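Local coordinates for protein alanine racemase, biosynthetic (Pseudomonas aeruginosa PAO1, PDB 6A2F) that belongs to the alanine racemase family, pairing a TIM-barrel domain with a mainly beta C-terminal domain, and carries a pyridoxal phosphate-modified lysine, at residues Phe56-Leu61 / Ile76-Gly81; Gly216-Ala221 / Ser329-Ala334; Ala233-Ala238 / Pro320-Gly325; Gln239-Arg244 / Ile266-Cys271; Arg262-Gly267 / Asp308-Pro313. One frame throughout, in Å; residues are numbered along the deposited sequence.

Contact 1: residues Phe56-Leu61 / Ile76-Gly81; sequences FAVACL and ILLLEG
Phe-56, Ala-57 and Val-58 pair with Ile-76, Leu-77 and Leu-78 as neighbouring parallel strands. Three backbone hydrogen bonds hold them. Leu-77 N donates to Phe-56 O at 2.8 Å, and Leu-77 O takes Val-58 N at 3.0 Å. Just past the strand end, Leu-79 N bonds to Val-58 O.

A water bridges the loops past the strand ends. It accepts from Glu-80 N at 2.8 Å and donates to Gly-81 O, with a weak bond to Ala-59 O. Ala-59 and Glu-80 also pack on Asp-303 of the second subunit.

The apolar contacts fall on two faces. On one, Val-58 CG2 meets Ile-76 CG2 at 4.1 Å. Leu-78 leans the same way and lays CD2 on the backbone of Cys-60, 3.5 Å from its C atom, where a helix begins. On the other face Ala-57 CB packs against CD2 of Leu-79. Leu-79 CG lies anti to the carbonyl carbon (chi1 -68°), and its CB and CG rest against Val-58 O.

The two strands and helix 61-70 between them form a right-handed beta-alpha-beta crossover of the TIM-barrel domain. That helix covers the face of Val-58 and Ile-76, and strand 28-32 flanks strand 55-58 on its other edge.

Contact 2: residues Gly216-Ala221 / Ser329-Ala334; sequences GSTPLA and SVDEVA
The carboxylate of Asp-331 is gripped at both oxygens by the loop 216-221. Ser-217 OG donates to Asp-331 OD1 at 2.6 Å, and OD1 accepts on its syn lone pair. Thr-218 N donates to Asp-331 OD2 at 2.9 Å, also on the syn side but 31° out of the carboxylate plane. Two donors from successive residues should hold the carboxylate against rotation, and they probably stabilise its negative charge.

Ser-217 OG reaches its acceptor because it extends anti to its own backbone N (chi1 168°). The methyl CG2 of Thr-218 lies 3.3 Å from Asp-331 OD2. Thr-218 OG1 is turned to other work: it accepts from Leu-220 N in an ST turn and also bonds to Leu-223 O.

Ser-329 is the N-cap of the helix, and its OG accepts from Asp-331 N at 3.3 Å. A water joins this OG to Gly-216 O. The apolar share is small, with Val-330 CG1 against Ser-217 CB at 4.1 Å.

The contact ties the loop after strand 207-208 to the first turn of helix 330-336, joining parts of the N-terminal and C-terminal family regions. Helix 341-346 packs on Ser-217 and Val-330, while helix 194-199 touches Pro-219 and Leu-220.

Contact 3: residues Ala233-Ala238 / Pro320-Gly325; sequences AMSLGA and PVELWG
Leu-236 and Trp-324 form the tight part of this contact. Leu-236 CD2 sits over the six-membered ring of Trp-324, 3.8 Å from its centroid, in a CH-pi contact. Met-234 comes to the edge of the same indole. Its SD accepts a weak hydrogen bond from Trp-324 NE1 at 3.5 Å, a Met-aromatic contact near the ring plane. The indole gets there because Trp-324 CG stands between its backbone N and carbonyl carbon (chi1 58°). On the side of the sheet that carries Leu-236, Ala-238 CB touches Leu-323 CD2 at 3.8 Å.

The strands run antiparallel in the mixed sheet of the C-terminal domain. Ala-238 and Val-321 exchange two hydrogen bonds, each 2.7 Å from N to O. Between Leu-236 and Gly-237 the register slips by one residue, a beta bulge, where the second chain turns a corner at Leu-323. Leu-323 N still reaches Leu-236 O at 2.9 Å, and Leu-236 N reaches Trp-324 O.

The other side is looser and more polar. Gly-237 brings no side chain there, and Ser-235 and Glu-322 do not bond directly. A water spans them, 2.7 Å from Ser-235 OG, and donates to Glu-322 OE2. Glu-322 OE1 instead accepts from the backbone N atoms of Gly-327 and Leu-328. Pro-320 is exposed to solvent. Back on the buried face, Leu-344 and Leu-345 of helix 341-346 pack against Trp-324.

Contact 4: residues Gln239-Arg244 / Ile266-Cys271; sequences QLISLR and IGTVSC
Gln-239 starts a run of antiparallel pairing with 266-271, interrupted by a classic beta bulge in the sheet of the C-terminal domain. Its N donates to Ser-270 OG at 3.2 Å, and its O accepts from Ser-270 N. Ser-270 OG also bonds to Pro-3 O, and Ser-270 is the centre of an inverse gamma turn.

Leu-240 sends CD2 to Val-269 CG2, 3.9 Å away, on the face where Leu-309 and Val-321 also pack. At Ile-241 the bulge begins: two residues, Ile-241 and Ser-242, stand opposite the single Thr-268. Ile-241 N donates to Thr-268 O at 2.8 Å. With chi1 at 62°, CG1 of Ile-241 is flanked by N and C of its own backbone, which brings it to 3.4 Å from Thr-268 O. Its CG2 touches Ser-270 CB.

Ser-242 takes the next bond, its O accepting from Thr-268 N at 2.9 Å. The donor lies above the carbonyl plane here, 40° out of it. Ser-242 CB packs on Thr-268 CB, and its OG bonds to Arg-130 O of the second subunit.

Leu-243 pairs with Gly-267 at a non-hydrogen-bonded position, CA to CA 4.3 Å. Leu-243 CD1 rests 3.6 Å from Ile-266 O. The side chain of Arg-244 leaves for a salt bridge with Asp-125 of the second subunit. Its backbone closes the run, Arg-244 N to Ile-266 O and Ile-266 N to Arg-244 O, both 2.8 Å.

Contact 5: residues Arg262-Gly267 / Asp308-Pro313; sequences RPARIG and DLSDLP
Arg-262 and Asp-311 form a salt bridge at the exposed end of the contact, NH1 to OD1 at 3.0 Å. The aspartate oxygen lies close to the guanidinium plane. The donor, however, comes from above the carboxylate plane, 36° out of it. Ser-310 CB sits over one face of the same guanidinium, 3.4 Å from Arg-262 NH1.

Ser-310 OG links the two chains further in. It accepts from Arg-265 N at 3.1 Å, nearly straight, and donates to Asp-308 OD1 at 2.8 Å. That carboxylate oxygen takes a second bond from Ser-310 N, an Asx turn. Asp-308 thus positions the hydroxyl that holds the strand. Leu-309 N adds a backbone bond to Arg-265 O at 2.8 Å. From Leu-309 to Leu-312 the chain makes a type I beta turn.

Packing lies around these bonds. Arg-265 CB lies 3.8 Å from Leu-309 O. With CG anti to the backbone N (chi1 -157°), the extended side chain runs past that oxygen along the turn, and its guanidinium goes on to a salt bridge with Glu-245. Gly-267 has no side chain, which lets Leu-309 CD1 come to 3.7 Å from its CA.

The turn leaves strand 305-308 and lies against the start of strand 264-269. Leu-240 and Leu-243 of strand 234-246 cover Leu-309, Trp-258 packs on Ala-264 and Asp-308, and strand 292-296 receives Leu-312.

Contact 1 lies in the TIM-barrel domain and is wholly buried. Contacts 2, 3 and 4 are also largely buried, contact 5 only partly. Contacts 3, 4 and 5 belong to the C-terminal sheet, and contact 2 joins the two regions. Strand 234-246 serves contacts 3 and 4, and strand 264-269 serves contacts 4 and 5, which share Ile-266 and Gly-267. Val-321 and Ala-238 of contact 3 pack on Val-269 of contact 4. Leu-309 of contact 5 meets Leu-240 and Leu-243. Contacts 3 and 4 rely on antiparallel backbone bonds, contact 1 on parallel ones. Contact 2 centres on one carboxylate. Contact 5 is the most exposed and uses a salt bridge. Contacts 1 and 4 both have several residues at the second subunit.

Contact 1: residues Phe56-Leu61 / Ile76-Gly81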
# COMPACT_ATOMS: atom_id res chain seq x y z
N PHE A 56 -6.62 22.46 9.92
CA PHE A 56 -6.18 21.21 9.30
C PHE A 56 -4.67 21.13 9.20
O PHE A 56 -4.00 22.14 8.99
CB PHE A 56 -6.80 21.07 7.91
CG PHE A 56 -8.30 20.97 7.92
CD1 PHE A 56 -8.93 19.76 8.19
CD2 PHE A 56 -9.08 22.09 7.66
CE1 PHE A 56 -10.31 19.68 8.20
CE2 PHE A 56 -10.46 22.01 7.67
CZ PHE A 56 -11.08 20.80 7.94
N ALA A 57 -4.14 19.92 9.36
CA ALA A 57 -2.71 19.68 9.18
C ALA A 57 -2.47 18.61 8.11
O ALA A 57 -3.12 17.56 8.11
CB ALA A 57 -2.07 19.28 10.50
N VAL A 58 -1.54 18.91 7.20
CA VAL A 58 -1.17 17.99 6.11
C VAL A 58 0.35 17.84 6.00
O VAL A 58 1.10 18.55 6.67
CB VAL A 58 -1.77 18.45 4.76
CG1 VAL A 58 -3.29 18.31 4.75
CG2 VAL A 58 -1.33 19.87 4.42
N ALA A 59 0.79 16.93 5.14
CA ALA A 59 2.22 16.60 4.99
C ALA A 59 2.97 17.36 3.86
O ALA A 59 4.21 17.39 3.85
CB ALA A 59 2.38 15.09 4.80
N CYS A 60 2.22 17.94 2.92
CA CYS A 60 2.83 18.60 1.76
C CYS A 60 1.87 19.59 1.11
O CYS A 60 0.67 19.61 1.43
CB CYS A 60 3.29 17.56 0.72
SG CYS A 60 1.96 16.57 0.00
N LEU A 61 2.40 20.40 0.19
CA LEU A 61 1.66 21.49 -0.46
C LEU A 61 0.50 20.98 -1.31
O LEU A 61 -0.57 21.60 -1.35
CB LEU A 61 2.61 22.34 -1.31
CG LEU A 61 2.12 23.62 -1.99
CD1 LEU A 61 1.98 24.77 -1.00
CD2 LEU A 61 3.10 24.01 -3.09
N ILE A 76 -4.47 26.00 7.67
CA ILE A 76 -3.84 24.79 7.14
C ILE A 76 -2.34 24.80 7.44
O ILE A 76 -1.61 25.68 6.98
CB ILE A 76 -4.08 24.59 5.62
CG1 ILE A 76 -5.58 24.70 5.27
CG2 ILE A 76 -3.52 23.25 5.16
CD1 ILE A 76 -5.86 24.86 3.79
N LEU A 77 -1.89 23.82 8.21
CA LEU A 77 -0.49 23.70 8.60
C LEU A 77 0.24 22.68 7.73
O LEU A 77 -0.19 21.55 7.60
CB LEU A 77 -0.40 23.28 10.06
CG LEU A 77 0.97 22.88 10.62
CD1 LEU A 77 1.91 24.07 10.61
CD2 LEU A 77 0.82 22.31 12.02
N LEU A 78 1.35 23.12 7.12
CA LEU A 78 2.28 22.20 6.47
C LEU A 78 3.23 21.66 7.55
O LEU A 78 4.09 22.39 8.04
CB LEU A 78 3.09 22.91 5.39
CG LEU A 78 2.42 23.52 4.15
CD1 LEU A 78 3.42 24.41 3.42
CD2 LEU A 78 1.89 22.44 3.22
N LEU A 79 3.06 20.39 7.91
CA LEU A 79 3.82 19.78 9.00
C LEU A 79 5.33 19.74 8.75
O LEU A 79 6.12 19.90 9.67
CB LEU A 79 3.30 18.37 9.31
CG LEU A 79 1.90 18.29 9.92
CD1 LEU A 79 1.34 16.88 9.81
CD2 LEU A 79 1.89 18.76 11.37
N GLU A 80 5.72 19.53 7.49
CA GLU A 80 7.13 19.45 7.12
C GLU A 80 7.62 20.74 6.46
O GLU A 80 8.77 20.82 6.03
CB GLU A 80 7.38 18.27 6.18
CG GLU A 80 7.07 16.91 6.79
CD GLU A 80 7.07 15.79 5.76
OE1 GLU A 80 7.94 15.82 4.85
OE2 GLU A 80 6.21 14.89 5.86
N GLY A 81 6.74 21.74 6.40
CA GLY A 81 7.03 22.99 5.70
C GLY A 81 7.15 22.80 4.19
O GLY A 81 6.68 21.79 3.64
O HOH W 1 4.75 20.01 4.87

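Contact 2: residues Gly216-Ala221 / Ser329-Ala334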
# COMPACT_ATOMS: atom_id res chain seq x y z
N GLY A 216 -10.52 6.21 14.67
CA GLY A 216 -10.96 5.12 15.53
C GLY A 216 -9.95 3.99 15.63
O GLY A 216 -10.32 2.83 15.84
N SER A 217 -8.68 4.34 15.46
CA SER A 217 -7.58 3.42 15.68
C SER A 217 -6.78 3.94 16.87
O SER A 217 -6.44 5.13 16.91
CB SER A 217 -6.71 3.31 14.42
OG SER A 217 -5.49 2.64 14.68
N THR A 218 -6.49 3.06 17.82
CA THR A 218 -5.72 3.43 19.01
C THR A 218 -4.29 3.90 18.69
O THR A 218 -3.58 3.26 17.91
CB THR A 218 -5.66 2.31 20.07
OG1 THR A 218 -5.01 2.80 21.25
CG2 THR A 218 -4.89 1.08 19.57
N PRO A 219 -3.87 5.03 19.30
CA PRO A 219 -2.48 5.49 19.26
C PRO A 219 -1.61 4.87 20.35
O PRO A 219 -0.40 5.06 20.35
CB PRO A 219 -2.62 6.99 19.51
CG PRO A 219 -3.83 7.10 20.38
CD PRO A 219 -4.77 6.01 19.94
N LEU A 220 -2.23 4.14 21.28
CA LEU A 220 -1.53 3.65 22.47
C LEU A 220 -1.20 2.16 22.39
O LEU A 220 -1.92 1.38 21.77
CB LEU A 220 -2.36 3.94 23.73
CG LEU A 220 -2.90 5.36 23.93
CD1 LEU A 220 -3.86 5.39 25.11
CD2 LEU A 220 -1.77 6.36 24.13
N ALA A 221 -0.11 1.79 23.06
CA ALA A 221 0.40 0.42 23.04
C ALA A 221 -0.43 -0.54 23.88
O ALA A 221 -0.63 -1.70 23.49
CB ALA A 221 1.86 0.39 23.48
N SER A 329 -11.19 -5.08 15.00
CA SER A 329 -10.37 -3.87 15.06
C SER A 329 -9.17 -3.93 14.12
O SER A 329 -8.42 -4.92 14.11
CB SER A 329 -9.90 -3.60 16.49
OG SER A 329 -9.19 -2.37 16.56
N VAL A 330 -8.99 -2.87 13.35
CA VAL A 330 -7.84 -2.73 12.46
C VAL A 330 -6.55 -2.89 13.27
O VAL A 330 -5.54 -3.40 12.78
CB VAL A 330 -7.89 -1.39 11.66
CG1 VAL A 330 -7.86 -0.18 12.58
CG2 VAL A 330 -6.78 -1.32 10.62
N ASP A 331 -6.63 -2.49 14.54
CA ASP A 331 -5.51 -2.61 15.48
C ASP A 331 -5.16 -4.05 15.80
O ASP A 331 -3.98 -4.40 15.84
CB ASP A 331 -5.78 -1.80 16.75
CG ASP A 331 -5.98 -0.32 16.46
OD1 ASP A 331 -5.20 0.23 15.66
OD2 ASP A 331 -6.92 0.28 17.03
N GLU A 332 -6.17 -4.90 16.00
CA GLU A 332 -5.93 -6.32 16.24
C GLU A 332 -5.29 -6.98 15.01
O GLU A 332 -4.32 -7.73 15.14
CB GLU A 332 -7.21 -7.06 16.64
CG GLU A 332 -6.96 -8.42 17.29
CD GLU A 332 -8.19 -9.30 17.37
OE1 GLU A 332 -9.31 -8.78 17.57
OE2 GLU A 332 -8.05 -10.53 17.23
N VAL A 333 -5.85 -6.69 13.83
CA VAL A 333 -5.34 -7.26 12.58
C VAL A 333 -3.90 -6.83 12.33
O VAL A 333 -3.04 -7.65 12.00
CB VAL A 333 -6.24 -6.91 11.36
CG1 VAL A 333 -5.69 -7.52 10.08
CG2 VAL A 333 -7.66 -7.39 11.59
N ALA A 334 -3.63 -5.54 12.53
CA ALA A 334 -2.29 -4.98 12.39
C ALA A 334 -1.28 -5.61 13.36
O ALA A 334 -0.14 -5.86 12.99
CB ALA A 334 -2.32 -3.48 12.56
O HOH W 2 -10.35 0.03 15.60

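Contact 3: residues Ala233-Ala238 / Pro320-Gly325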
# COMPACT_ATOMS: atom_id res chain seq x y z
N ALA A 233 -13.58 4.27 11.92
CA ALA A 233 -14.05 5.00 10.75
C ALA A 233 -14.17 4.11 9.51
O ALA A 233 -15.14 4.22 8.77
CB ALA A 233 -13.16 6.20 10.47
N MET A 234 -13.19 3.24 9.31
CA MET A 234 -13.13 2.43 8.09
C MET A 234 -13.57 0.99 8.31
O MET A 234 -13.14 0.32 9.25
CB MET A 234 -11.72 2.44 7.47
CG MET A 234 -11.69 1.91 6.04
SD MET A 234 -10.07 1.42 5.42
CE MET A 234 -9.29 3.02 5.18
N SER A 235 -14.43 0.51 7.41
CA SER A 235 -14.82 -0.88 7.37
C SER A 235 -14.45 -1.45 6.01
O SER A 235 -15.02 -1.05 4.99
CB SER A 235 -16.32 -1.02 7.64
OG SER A 235 -16.62 -2.28 8.20
N LEU A 236 -13.47 -2.34 5.99
CA LEU A 236 -13.06 -3.00 4.75
C LEU A 236 -13.78 -4.34 4.62
O LEU A 236 -13.49 -5.28 5.37
CB LEU A 236 -11.53 -3.16 4.68
CG LEU A 236 -10.92 -3.68 3.37
CD1 LEU A 236 -11.18 -2.72 2.22
CD2 LEU A 236 -9.43 -3.96 3.52
N GLY A 237 -14.73 -4.40 3.70
CA GLY A 237 -15.54 -5.60 3.51
C GLY A 237 -15.31 -6.26 2.16
O GLY A 237 -15.21 -5.59 1.13
N ALA A 238 -15.22 -7.59 2.19
CA ALA A 238 -15.11 -8.38 0.97
C ALA A 238 -16.10 -9.55 1.00
O ALA A 238 -17.06 -9.54 1.77
CB ALA A 238 -13.69 -8.88 0.78
N PRO A 320 -20.42 -12.20 3.38
CA PRO A 320 -19.58 -11.03 3.62
C PRO A 320 -18.37 -11.35 4.50
O PRO A 320 -18.48 -12.14 5.44
CB PRO A 320 -20.52 -10.06 4.35
CG PRO A 320 -21.55 -10.94 4.98
CD PRO A 320 -21.75 -12.07 4.02
N VAL A 321 -17.23 -10.76 4.17
CA VAL A 321 -16.01 -10.94 4.95
C VAL A 321 -15.51 -9.59 5.43
O VAL A 321 -15.17 -8.73 4.62
CB VAL A 321 -14.91 -11.66 4.13
CG1 VAL A 321 -13.58 -11.66 4.88
CG2 VAL A 321 -15.32 -13.09 3.80
N GLU A 322 -15.48 -9.40 6.75
CA GLU A 322 -14.90 -8.18 7.33
C GLU A 322 -13.40 -8.36 7.59
O GLU A 322 -13.00 -9.17 8.43
CB GLU A 322 -15.63 -7.75 8.61
CG GLU A 322 -15.14 -6.43 9.17
CD GLU A 322 -15.97 -5.90 10.32
OE1 GLU A 322 -15.37 -5.47 11.33
OE2 GLU A 322 -17.21 -5.92 10.23
N LEU A 323 -12.58 -7.61 6.85
CA LEU A 323 -11.13 -7.62 7.07
C LEU A 323 -10.79 -6.74 8.27
O LEU A 323 -9.90 -7.07 9.05
CB LEU A 323 -10.37 -7.15 5.82
CG LEU A 323 -10.25 -8.02 4.56
CD1 LEU A 323 -10.02 -9.50 4.85
CD2 LEU A 323 -11.44 -7.84 3.63
N TRP A 324 -11.49 -5.61 8.38
CA TRP A 324 -11.51 -4.79 9.60
C TRP A 324 -12.65 -3.79 9.58
O TRP A 324 -13.17 -3.47 8.51
CB TRP A 324 -10.17 -4.09 9.85
CG TRP A 324 -9.68 -3.17 8.75
CD1 TRP A 324 -10.13 -1.92 8.45
CD2 TRP A 324 -8.59 -3.43 7.86
NE1 TRP A 324 -9.41 -1.39 7.40
CE2 TRP A 324 -8.46 -2.30 7.02
CE3 TRP A 324 -7.72 -4.52 7.68
CZ2 TRP A 324 -7.49 -2.22 6.02
CZ3 TRP A 324 -6.75 -4.44 6.67
CH2 TRP A 324 -6.65 -3.29 5.86
N GLY A 325 -13.05 -3.32 10.76
CA GLY A 325 -14.14 -2.36 10.90
C GLY A 325 -14.70 -2.29 12.31
O GLY A 325 -13.95 -2.28 13.29
O HOH W 3 -18.00 -2.83 10.43

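Contact 4: residues Gln239-Arg244 / Ile266-Cys271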
# COMPACT_ATOMS: atom_id res chain seq x y z
N GLN A 239 -15.86 -10.55 0.15
CA GLN A 239 -16.74 -11.71 0.06
C GLN A 239 -15.97 -13.00 -0.18
O GLN A 239 -14.87 -12.99 -0.73
CB GLN A 239 -17.75 -11.54 -1.07
CG GLN A 239 -19.11 -11.01 -0.63
CD GLN A 239 -19.99 -10.65 -1.81
OE1 GLN A 239 -20.09 -11.40 -2.78
NE2 GLN A 239 -20.63 -9.48 -1.73
N LEU A 240 -16.58 -14.11 0.24
CA LEU A 240 -16.12 -15.43 -0.16
C LEU A 240 -16.48 -15.63 -1.62
O LEU A 240 -17.64 -15.51 -2.00
CB LEU A 240 -16.78 -16.52 0.69
CG LEU A 240 -16.43 -16.63 2.18
CD1 LEU A 240 -17.24 -17.76 2.79
CD2 LEU A 240 -14.94 -16.85 2.40
N ILE A 241 -15.46 -15.91 -2.44
CA ILE A 241 -15.62 -16.10 -3.88
C ILE A 241 -15.36 -17.55 -4.28
O ILE A 241 -15.58 -17.95 -5.44
CB ILE A 241 -14.73 -15.14 -4.70
CG1 ILE A 241 -13.24 -15.39 -4.42
CG2 ILE A 241 -15.12 -13.69 -4.42
CD1 ILE A 241 -12.28 -14.64 -5.33
N SER A 242 -14.88 -18.33 -3.32
CA SER A 242 -14.63 -19.76 -3.52
C SER A 242 -14.63 -20.51 -2.19
O SER A 242 -14.30 -19.94 -1.14
CB SER A 242 -13.31 -19.98 -4.25
OG SER A 242 -13.12 -21.35 -4.54
N LEU A 243 -15.00 -21.78 -2.25
CA LEU A 243 -15.00 -22.65 -1.08
C LEU A 243 -14.58 -24.06 -1.51
O LEU A 243 -15.11 -24.60 -2.48
CB LEU A 243 -16.38 -22.64 -0.43
CG LEU A 243 -16.61 -23.22 0.97
CD1 LEU A 243 -15.44 -23.02 1.91
CD2 LEU A 243 -17.87 -22.59 1.54
N ARG A 244 -13.61 -24.63 -0.79
CA ARG A 244 -12.99 -25.90 -1.15
C ARG A 244 -12.87 -26.87 0.02
O ARG A 244 -12.77 -26.46 1.18
CB ARG A 244 -11.58 -25.69 -1.72
CG ARG A 244 -11.53 -25.27 -3.18
CD ARG A 244 -10.24 -25.75 -3.82
NE ARG A 244 -10.43 -26.95 -4.65
CZ ARG A 244 -10.15 -28.21 -4.27
NH1 ARG A 244 -9.67 -28.47 -3.07
NH2 ARG A 244 -10.37 -29.21 -5.12
N ILE A 266 -11.85 -24.66 3.13
CA ILE A 266 -11.04 -23.46 2.84
C ILE A 266 -11.71 -22.50 1.85
O ILE A 266 -12.07 -22.90 0.74
CB ILE A 266 -9.62 -23.85 2.37
CG1 ILE A 266 -8.85 -24.45 3.55
CG2 ILE A 266 -8.90 -22.66 1.73
CD1 ILE A 266 -7.39 -24.09 3.64
N GLY A 267 -11.87 -21.25 2.28
CA GLY A 267 -12.55 -20.23 1.48
C GLY A 267 -11.62 -19.15 0.98
O GLY A 267 -10.72 -18.72 1.69
N THR A 268 -11.85 -18.70 -0.26
CA THR A 268 -11.05 -17.64 -0.87
C THR A 268 -11.80 -16.31 -0.83
O THR A 268 -12.99 -16.25 -1.12
CB THR A 268 -10.64 -18.01 -2.32
OG1 THR A 268 -10.00 -19.29 -2.31
CG2 THR A 268 -9.67 -16.97 -2.91
N VAL A 269 -11.08 -15.25 -0.47
CA VAL A 269 -11.66 -13.92 -0.27
C VAL A 269 -11.16 -12.92 -1.31
O VAL A 269 -9.99 -12.96 -1.72
CB VAL A 269 -11.38 -13.41 1.17
CG1 VAL A 269 -11.88 -11.99 1.37
CG2 VAL A 269 -12.00 -14.34 2.19
N SER A 270 -12.05 -12.02 -1.72
CA SER A 270 -11.77 -11.00 -2.73
C SER A 270 -11.01 -9.80 -2.16
O SER A 270 -11.47 -8.65 -2.24
CB SER A 270 -13.07 -10.56 -3.39
OG SER A 270 -14.03 -10.18 -2.41
N CYS A 271 -9.84 -10.07 -1.59
CA CYS A 271 -8.95 -9.04 -1.05
C CYS A 271 -7.53 -9.57 -1.01
O CYS A 271 -7.30 -10.69 -0.57
CB CYS A 271 -9.39 -8.61 0.35
SG CYS A 271 -8.39 -7.27 1.06

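Contact 5: residues Arg262-Gly267 / Asp308-Pro313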
# COMPACT_ATOMS: atom_id res chain seq x y z
N ARG A 262 -6.24 -31.67 9.60
CA ARG A 262 -7.51 -32.38 9.67
C ARG A 262 -8.26 -32.07 8.37
O ARG A 262 -7.92 -31.09 7.71
CB ARG A 262 -8.31 -31.93 10.90
CG ARG A 262 -8.71 -30.46 10.91
CD ARG A 262 -8.95 -29.96 12.32
NE ARG A 262 -9.38 -28.56 12.33
CZ ARG A 262 -10.61 -28.13 12.63
NH1 ARG A 262 -10.88 -26.84 12.61
NH2 ARG A 262 -11.57 -29.00 12.95
N PRO A 263 -9.26 -32.89 7.98
CA PRO A 263 -9.99 -32.52 6.77
C PRO A 263 -10.47 -31.07 6.88
O PRO A 263 -11.11 -30.71 7.87
CB PRO A 263 -11.18 -33.49 6.76
CG PRO A 263 -10.69 -34.68 7.52
CD PRO A 263 -9.80 -34.13 8.59
N ALA A 264 -10.11 -30.26 5.89
CA ALA A 264 -10.29 -28.81 6.00
C ALA A 264 -11.26 -28.23 4.98
O ALA A 264 -11.41 -28.74 3.87
CB ALA A 264 -8.94 -28.10 5.93
N ARG A 265 -11.90 -27.14 5.40
CA ARG A 265 -12.81 -26.37 4.58
C ARG A 265 -12.13 -25.01 4.38
O ARG A 265 -11.85 -24.31 5.35
CB ARG A 265 -14.14 -26.23 5.31
CG ARG A 265 -15.35 -25.94 4.43
CD ARG A 265 -16.63 -26.03 5.25
NE ARG A 265 -17.79 -25.55 4.49
CZ ARG A 265 -18.45 -26.27 3.58
NH1 ARG A 265 -19.48 -25.73 2.94
NH2 ARG A 265 -18.09 -27.52 3.31
N ILE A 266 -11.85 -24.66 3.13
CA ILE A 266 -11.04 -23.46 2.84
C ILE A 266 -11.71 -22.50 1.85
O ILE A 266 -12.07 -22.90 0.74
CB ILE A 266 -9.62 -23.85 2.37
CG1 ILE A 266 -8.85 -24.45 3.55
CG2 ILE A 266 -8.90 -22.66 1.73
CD1 ILE A 266 -7.39 -24.09 3.64
N GLY A 267 -11.87 -21.25 2.28
CA GLY A 267 -12.55 -20.23 1.48
C GLY A 267 -11.62 -19.15 0.98
O GLY A 267 -10.72 -18.72 1.69
N ASP A 308 -9.51 -20.24 6.92
CA ASP A 308 -9.91 -21.56 7.41
C ASP A 308 -11.36 -21.54 7.87
O ASP A 308 -11.70 -20.92 8.88
CB ASP A 308 -8.98 -22.01 8.55
CG ASP A 308 -9.19 -23.47 8.93
OD1 ASP A 308 -10.15 -24.09 8.44
OD2 ASP A 308 -8.38 -24.00 9.73
N LEU A 309 -12.22 -22.22 7.12
CA LEU A 309 -13.65 -22.23 7.41
C LEU A 309 -14.14 -23.56 8.00
O LEU A 309 -15.35 -23.83 8.00
CB LEU A 309 -14.45 -21.88 6.14
CG LEU A 309 -14.39 -20.43 5.66
CD1 LEU A 309 -15.01 -20.32 4.29
CD2 LEU A 309 -15.07 -19.48 6.63
N SER A 310 -13.21 -24.35 8.52
CA SER A 310 -13.51 -25.68 9.07
C SER A 310 -14.50 -25.69 10.24
O SER A 310 -15.28 -26.63 10.38
CB SER A 310 -12.22 -26.39 9.48
OG SER A 310 -11.36 -26.57 8.36
N ASP A 311 -14.46 -24.64 11.06
CA ASP A 311 -15.35 -24.51 12.21
C ASP A 311 -16.54 -23.59 11.93
O ASP A 311 -17.27 -23.20 12.84
CB ASP A 311 -14.57 -24.01 13.44
CG ASP A 311 -13.36 -24.87 13.76
OD1 ASP A 311 -13.50 -26.11 13.82
OD2 ASP A 311 -12.27 -24.30 13.94
N LEU A 312 -16.74 -23.25 10.66
CA LEU A 312 -17.92 -22.52 10.23
C LEU A 312 -18.62 -23.25 9.08
O LEU A 312 -18.55 -22.82 7.93
CB LEU A 312 -17.56 -21.07 9.85
CG LEU A 312 -16.91 -20.20 10.92
CD1 LEU A 312 -16.36 -18.92 10.30
CD2 LEU A 312 -17.85 -19.87 12.07
N PRO A 313 -19.31 -24.37 9.39
CA PRO A 313 -19.87 -25.26 8.36
C PRO A 313 -20.93 -24.59 7.49
O PRO A 313 -21.15 -25.01 6.35
CB PRO A 313 -20.51 -26.39 9.17
CG PRO A 313 -19.94 -26.28 10.55
CD PRO A 313 -19.67 -24.82 10.75